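Local coordinates for AvrRpt2 (Erwinia amylovora, PDB 6HQZ), which is a type III effector of the fire blight pathogen and probably acts as a papain-like cysteine protease of the C70 family inside plant cells, at residues L59-M62 with R63-L67; T131-L134 with D135-N138. All coordinates share one frame; numbering follows the deposited sequence.

Contact 1 (L59-M62 with R63-L67); sequences LRLM and RNENL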
ATOM      1  N   LEU A  59     -15.924  12.627  16.311  1.00 44.96           N
ATOM      2  CA  LEU A  59     -14.533  12.803  16.769  1.00 46.37           C
ATOM      3  C   LEU A  59     -14.313  12.167  18.140  1.00 47.97           C
ATOM      4  O   LEU A  59     -13.282  11.514  18.378  1.00 47.15           O
ATOM      5  CB  LEU A  59     -14.093  14.283  16.761  1.00 47.82           C
ATOM      6  CG  LEU A  59     -13.839  14.810  15.340  1.00 46.36           C
ATOM      7  CD1 LEU A  59     -13.534  16.279  15.367  1.00 47.43           C
ATOM      8  CD2 LEU A  59     -12.719  14.030  14.627  1.00 45.66           C
ATOM      9  N   ARG A  60     -15.285  12.351  19.025  1.00 49.88           N
ATOM     10  CA  ARG A  60     -15.250  11.705  20.340  1.00 52.64           C
ATOM     11  C   ARG A  60     -15.147  10.167  20.248  1.00 51.23           C
ATOM     12  O   ARG A  60     -14.313   9.544  20.921  1.00 52.90           O
ATOM     13  CB  ARG A  60     -16.480  12.080  21.151  1.00 54.63           C
ATOM     14  CG  ARG A  60     -16.465  11.501  22.561  1.00 58.52           C
ATOM     15  CD  ARG A  60     -17.857  11.287  23.090  1.00 59.99           C
ATOM     16  NE  ARG A  60     -18.436  12.553  23.505  1.00 63.06           N
ATOM     17  CZ  ARG A  60     -19.411  12.683  24.419  1.00 67.53           C
ATOM     18  NH1 ARG A  60     -19.964  11.609  25.003  1.00 68.53           N
ATOM     19  NH2 ARG A  60     -19.855  13.900  24.758  1.00 69.74           N
ATOM     20  N   LEU A  61     -16.015   9.559  19.462  1.00 48.66           N
ATOM     21  CA  LEU A  61     -15.955   8.104  19.232  1.00 47.99           C
ATOM     22  C   LEU A  61     -14.597   7.665  18.739  1.00 46.76           C
ATOM     23  O   LEU A  61     -14.020   6.710  19.265  1.00 48.18           O
ATOM     24  CB  LEU A  61     -17.037   7.636  18.238  1.00 46.60           C
ATOM     25  CG  LEU A  61     -18.369   7.197  18.829  1.00 49.18           C
ATOM     26  CD1 LEU A  61     -19.498   7.289  17.798  1.00 48.08           C
ATOM     27  CD2 LEU A  61     -18.268   5.786  19.381  1.00 50.20           C
ATOM     28  N   MET A  62     -14.085   8.383  17.732  1.00 45.20           N
ATOM     29  CA  MET A  62     -12.767   8.114  17.151  1.00 45.50           C
ATOM     30  C   MET A  62     -11.652   8.137  18.237  1.00 49.69           C
ATOM     31  O   MET A  62     -10.854   7.178  18.344  1.00 50.62           O
ATOM     32  CB  MET A  62     -12.485   9.109  16.004  1.00 44.11           C
ATOM     33  CG  MET A  62     -13.316   8.882  14.759  1.00 42.64           C
ATOM     34  SD  MET A  62     -13.377  10.313  13.656  1.00 42.57           S
ATOM     35  CE  MET A  62     -11.617  10.519  13.293  1.00 42.56           C
ATOM     36  N   ARG A  63     -11.640   9.192  19.058  1.00 51.63           N
ATOM     37  CA  ARG A  63     -10.696   9.324  20.163  1.00 55.43           C
ATOM     38  C   ARG A  63     -10.823   8.137  21.108  1.00 56.73           C
ATOM     39  O   ARG A  63      -9.835   7.526  21.464  1.00 58.90           O
ATOM     40  CB  ARG A  63     -10.966  10.627  20.910  1.00 58.99           C
ATOM     41  CG  ARG A  63     -10.040  10.972  22.083  1.00 64.62           C
ATOM     42  CD  ARG A  63     -10.274  12.377  22.679  1.00 68.16           C
ATOM     43  NE  ARG A  63     -10.516  13.286  21.566  1.00 67.74           N
ATOM     44  CZ  ARG A  63     -11.703  13.778  21.157  1.00 66.32           C
ATOM     45  NH1 ARG A  63     -12.826  13.576  21.855  1.00 67.74           N
ATOM     46  NH2 ARG A  63     -11.742  14.556  20.067  1.00 61.74           N
ATOM     47  N   ASN A  64     -12.052   7.807  21.482  1.00 56.28           N
ATOM     48  CA  ASN A  64     -12.339   6.739  22.445  1.00 57.67           C
ATOM     49  C   ASN A  64     -12.101   5.328  21.991  1.00 55.72           C
ATOM     50  O   ASN A  64     -11.843   4.478  22.853  1.00 57.98           O
ATOM     51  CB  ASN A  64     -13.780   6.845  22.958  1.00 58.32           C
ATOM     52  CG  ASN A  64     -13.947   8.023  23.893  1.00 61.73           C
ATOM     53  OD1 ASN A  64     -12.974   8.678  24.214  1.00 63.83           O
ATOM     54  ND2 ASN A  64     -15.168   8.306  24.323  1.00 63.34           N
ATOM     55  N   GLU A  65     -12.180   5.072  20.684  1.00 51.50           N
ATOM     56  CA  GLU A  65     -12.080   3.720  20.166  1.00 50.04           C
ATOM     57  C   GLU A  65     -10.955   3.530  19.203  1.00 47.95           C
ATOM     58  O   GLU A  65     -10.965   2.549  18.491  1.00 47.25           O
ATOM     59  CB  GLU A  65     -13.359   3.344  19.435  1.00 47.96           C
ATOM     60  CG  GLU A  65     -14.618   3.556  20.236  1.00 49.86           C
ATOM     61  CD  GLU A  65     -14.666   2.691  21.466  1.00 53.46           C
ATOM     62  OE1 GLU A  65     -13.986   1.634  21.520  1.00 54.06           O
ATOM     63  OE2 GLU A  65     -15.405   3.072  22.377  1.00 55.93           O
ATOM     64  N   ASN A  66     -10.017   4.468  19.152  1.00 48.11           N
ATOM     65  CA  ASN A  66      -8.829   4.347  18.314  1.00 48.03           C
ATOM     66  C   ASN A  66      -9.151   4.099  16.845  1.00 44.01           C
ATOM     67  O   ASN A  66      -8.678   3.147  16.199  1.00 43.34           O
ATOM     68  CB  ASN A  66      -7.915   3.280  18.878  1.00 49.96           C
ATOM     69  CG  ASN A  66      -7.635   3.509  20.345  1.00 55.30           C
ATOM     70  OD1 ASN A  66      -8.038   2.723  21.187  1.00 57.52           O
ATOM     71  ND2 ASN A  66      -6.971   4.626  20.662  1.00 56.62           N
ATOM     72  N   LEU A  67      -9.992   4.973  16.328  1.00 42.44           N
ATOM     73  CA  LEU A  67     -10.270   5.033  14.903  1.00 39.23           C
ATOM     74  C   LEU A  67      -9.731   6.378  14.410  1.00 38.61           C
ATOM     75  O   LEU A  67      -9.573   7.322  15.183  1.00 39.71           O
ATOM     76  CB  LEU A  67     -11.757   4.917  14.649  1.00 38.23           C
ATOM     77  CG  LEU A  67     -12.540   3.654  15.033  1.00 39.38           C
ATOM     78  CD1 LEU A  67     -14.015   3.971  14.825  1.00 38.77           C
ATOM     79  CD2 LEU A  67     -12.212   2.475  14.130  1.00 38.63           C
TER

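Contact 2 (T131-L134 with D135-N138); sequences TMPL and DSFN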
ATOM      1  N   THR A 131     -17.909  -6.126  -5.455  1.00 26.55           N
ATOM      2  CA  THR A 131     -17.180  -4.993  -6.034  1.00 27.24           C
ATOM      3  C   THR A 131     -18.173  -3.985  -6.576  1.00 25.97           C
ATOM      4  O   THR A 131     -19.246  -4.354  -6.960  1.00 25.64           O
ATOM      5  CB  THR A 131     -16.232  -5.393  -7.198  1.00 28.73           C
ATOM      6  OG1 THR A 131     -16.957  -5.684  -8.409  1.00 30.09           O
ATOM      7  CG2 THR A 131     -15.389  -6.596  -6.825  1.00 30.76           C
ATOM      8  N   MET A 132     -17.726  -2.752  -6.685  1.00 25.49           N
ATOM      9  CA  MET A 132     -18.409  -1.749  -7.459  1.00 25.31           C
ATOM     10  C   MET A 132     -17.408  -0.963  -8.273  1.00 24.91           C
ATOM     11  O   MET A 132     -16.254  -0.847  -7.866  1.00 26.81           O
ATOM     12  CB  MET A 132     -19.250  -0.780  -6.566  1.00 25.30           C
ATOM     13  CG  MET A 132     -18.585   0.361  -5.895  1.00 25.84           C
ATOM     14  SD  MET A 132     -19.496   1.649  -4.977  1.00 25.83           S
ATOM     15  CE  MET A 132     -20.064   0.712  -3.566  1.00 25.97           C
ATOM     16  N   PRO A 133     -17.873  -0.312  -9.342  1.00 25.92           N
ATOM     17  CA  PRO A 133     -16.921   0.473 -10.077  1.00 26.89           C
ATOM     18  C   PRO A 133     -16.301   1.577  -9.241  1.00 26.52           C
ATOM     19  O   PRO A 133     -16.971   2.242  -8.418  1.00 27.17           O
ATOM     20  CB  PRO A 133     -17.754   1.093 -11.205  1.00 28.96           C
ATOM     21  CG  PRO A 133     -18.933   0.180 -11.327  1.00 28.97           C
ATOM     22  CD  PRO A 133     -19.211  -0.225  -9.928  1.00 26.94           C
ATOM     23  N   LEU A 134     -15.036   1.842  -9.497  1.00 28.06           N
ATOM     24  CA  LEU A 134     -14.361   2.951  -8.871  1.00 27.60           C
ATOM     25  C   LEU A 134     -15.076   4.242  -9.136  1.00 28.38           C
ATOM     26  O   LEU A 134     -15.153   5.095  -8.226  1.00 27.15           O
ATOM     27  CB  LEU A 134     -12.923   3.023  -9.381  1.00 29.97           C
ATOM     28  CG  LEU A 134     -12.082   4.124  -8.819  1.00 30.83           C
ATOM     29  CD1 LEU A 134     -12.131   4.100  -7.292  1.00 30.09           C
ATOM     30  CD2 LEU A 134     -10.647   4.021  -9.351  1.00 32.77           C
ATOM     31  N   ASP A 135     -15.592   4.433 -10.377  1.00 29.78           N
ATOM     32  CA  ASP A 135     -16.332   5.670 -10.694  0.60 31.07           C
ATOM     33  C   ASP A 135     -17.507   5.831  -9.707  1.00 28.87           C
ATOM     34  O   ASP A 135     -17.797   6.934  -9.270  1.00 28.75           O
ATOM     35  CB  ASP A 135     -16.836   5.711 -12.155  0.60 34.35           C
ATOM     36  CG  ASP A 135     -17.645   7.001 -12.497  0.60 36.06           C
ATOM     37  OD1 ASP A 135     -17.069   8.074 -12.794  0.60 38.06           O
ATOM     38  OD2 ASP A 135     -18.888   6.925 -12.506  0.60 38.37           O
ATOM     39  N   SER A 136     -18.199   4.746  -9.402  1.00 28.07           N
ATOM     40  CA  SER A 136     -19.336   4.776  -8.430  1.00 26.53           C
ATOM     41  C   SER A 136     -18.930   5.149  -7.024  1.00 24.01           C
ATOM     42  O   SER A 136     -19.571   5.948  -6.379  1.00 25.17           O
ATOM     43  CB  SER A 136     -20.063   3.437  -8.414  1.00 26.44           C
ATOM     44  OG  SER A 136     -20.731   3.270  -9.629  1.00 29.27           O
ATOM     45  N   PHE A 137     -17.838   4.589  -6.540  1.00 23.43           N
ATOM     46  CA  PHE A 137     -17.321   4.927  -5.267  1.00 22.88           C
ATOM     47  C   PHE A 137     -17.007   6.418  -5.141  1.00 23.98           C
ATOM     48  O   PHE A 137     -17.413   7.086  -4.181  1.00 24.11           O
ATOM     49  CB  PHE A 137     -16.109   4.066  -4.972  1.00 22.60           C
ATOM     50  CG  PHE A 137     -15.413   4.470  -3.726  1.00 22.25           C
ATOM     51  CD1 PHE A 137     -15.848   4.000  -2.516  1.00 23.67           C
ATOM     52  CD2 PHE A 137     -14.278   5.289  -3.805  1.00 23.60           C
ATOM     53  CE1 PHE A 137     -15.154   4.373  -1.363  1.00 23.42           C
ATOM     54  CE2 PHE A 137     -13.641   5.706  -2.676  1.00 24.09           C
ATOM     55  CZ  PHE A 137     -14.036   5.196  -1.472  1.00 23.51           C
ATOM     56  N   ASN A 138     -16.309   6.942  -6.136  1.00 23.93           N
ATOM     57  CA  ASN A 138     -16.047   8.353  -6.136  1.00 25.21           C
ATOM     58  C   ASN A 138     -17.310   9.248  -6.219  1.00 25.72           C
ATOM     59  O   ASN A 138     -17.382  10.341  -5.633  1.00 24.88           O
ATOM     60  CB  ASN A 138     -15.070   8.730  -7.272  1.00 26.26           C
ATOM     61  CG  ASN A 138     -13.655   8.307  -6.969  1.00 27.04           C
ATOM     62  OD1 ASN A 138     -13.150   8.525  -5.856  1.00 27.43           O
ATOM     63  ND2 ASN A 138     -12.959   7.766  -8.000  1.00 27.12           N
TER

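Contact 1 (L59-M62 with R63-L67)
Arg63 folds its side chain back over the turn before it, along the backbone of Leu59 and Arg60. Arg63 CB lies 3.5 Å from Leu59 O, the carbonyl that accepts the helical bond from Arg63 N. With CG anti to the backbone N (chi1 -178°) the chain first extends, then bends at chi3, which swings the guanidinium round to the preceding turn. There Arg63 NH1 comes to 3.4 Å from Arg60 CA and Arg63 NH2 to 4.1 Å from Leu59 CB, and Leu59 O sits over one face of the guanidinium, offset toward its rim. A long, flexible arginine suits this exposed surface, where its planar end can lie against the backbone. On the neighbouring surface Arg60 and Asn64 run side by side, the aliphatic CG of Arg60 3.9 Å from Asn64 ND2, their flat ends turned 50° apart. The buried side is apolar: Met62 CG lies 4.3 Å from Leu67 CB, while loop residue His30 also touches Leu67. Backbone bonds then close the helix. Glu65 N donates a bent hydrogen bond to Leu61 O, and Leu67 N bonds to Met62 O over 3.1 Å. Asn66 takes positive phi (55°), a conformation that asparagine tolerates better than most residues with a side chain, and so turns the chain out of helix 49-65 into strand 67-69 through a Schellman motif, a classic helix C-terminus.

Contact 2 (T131-L134 with D135-N138)
Pro133 holds the N-cap position of helix 134-140, at the point where strand 130-133 runs directly into the helix. Its carbonyl opens the helical ladder: Phe137 N donates to Pro133 O over 3.1 Å, and one residue on, Asn138 N donates to Leu134 O in an almost straight bond (174° at the hydrogen). Proline fits here because its missing N-H costs the helix nothing at this end. The pyrrolidine ring also meets the next turn, with Pro133 CD 3.8 Å from Ser136 OG; serine is small enough to pack closely beside it, and Ser136 CB lies 3.3 Å from Pro133 O.

On the inner side Met132 reaches forward from the strand. Its CG stands between the backbone N and the carbonyl carbon (chi1 82°), and the sulfur arrives beside the first turn, with Met132 SD 3.9 Å from Ser136 CB and 4.2 Å from Phe137 CB. The flexible, apolar thioether can bend at chi3 and lie against both residues. The ring of Phe137 is touched by Leu134 CD1, 4.3 Å from Phe137 CD2, and beyond it meets Phe95 edge-to-face, while Leu134 packs on Ala80 and Leu83 of helix 80-90. Ile119 of the adjoining strand touches both Met132 and Phe137 and bonds through its backbone to Met132, fixing the strand end from which the helix departs. Asn138 is positioned from outside too, since its OD1 accepts a hydrogen bond from Phe78 N. That bond probably helps to keep the amide beside Leu134, whose CD1 lies 3.8 Å from Asn138 ND2.

Contact 1 is the C-terminal end of one helix and contact 2 the N-terminal start of another: residues 59-67 finish a helix and lead into a strand, whereas 131-138 finish a strand and begin a helix. The strands concerned, 67-69 and 130-133, are the outermost ones of the antiparallel sheet within this chain, so both contacts mark borders of the same sheet. They lie on opposite sides of the chain's centre. The centres of contact 1 and contact 2 are about 28 Å apart. The nearest atoms of contact 1 and contact 2 are about 16 Å apart, without touching. Both fall within the papain-like protease region, and each joins helix to sheet in its own part of the fold.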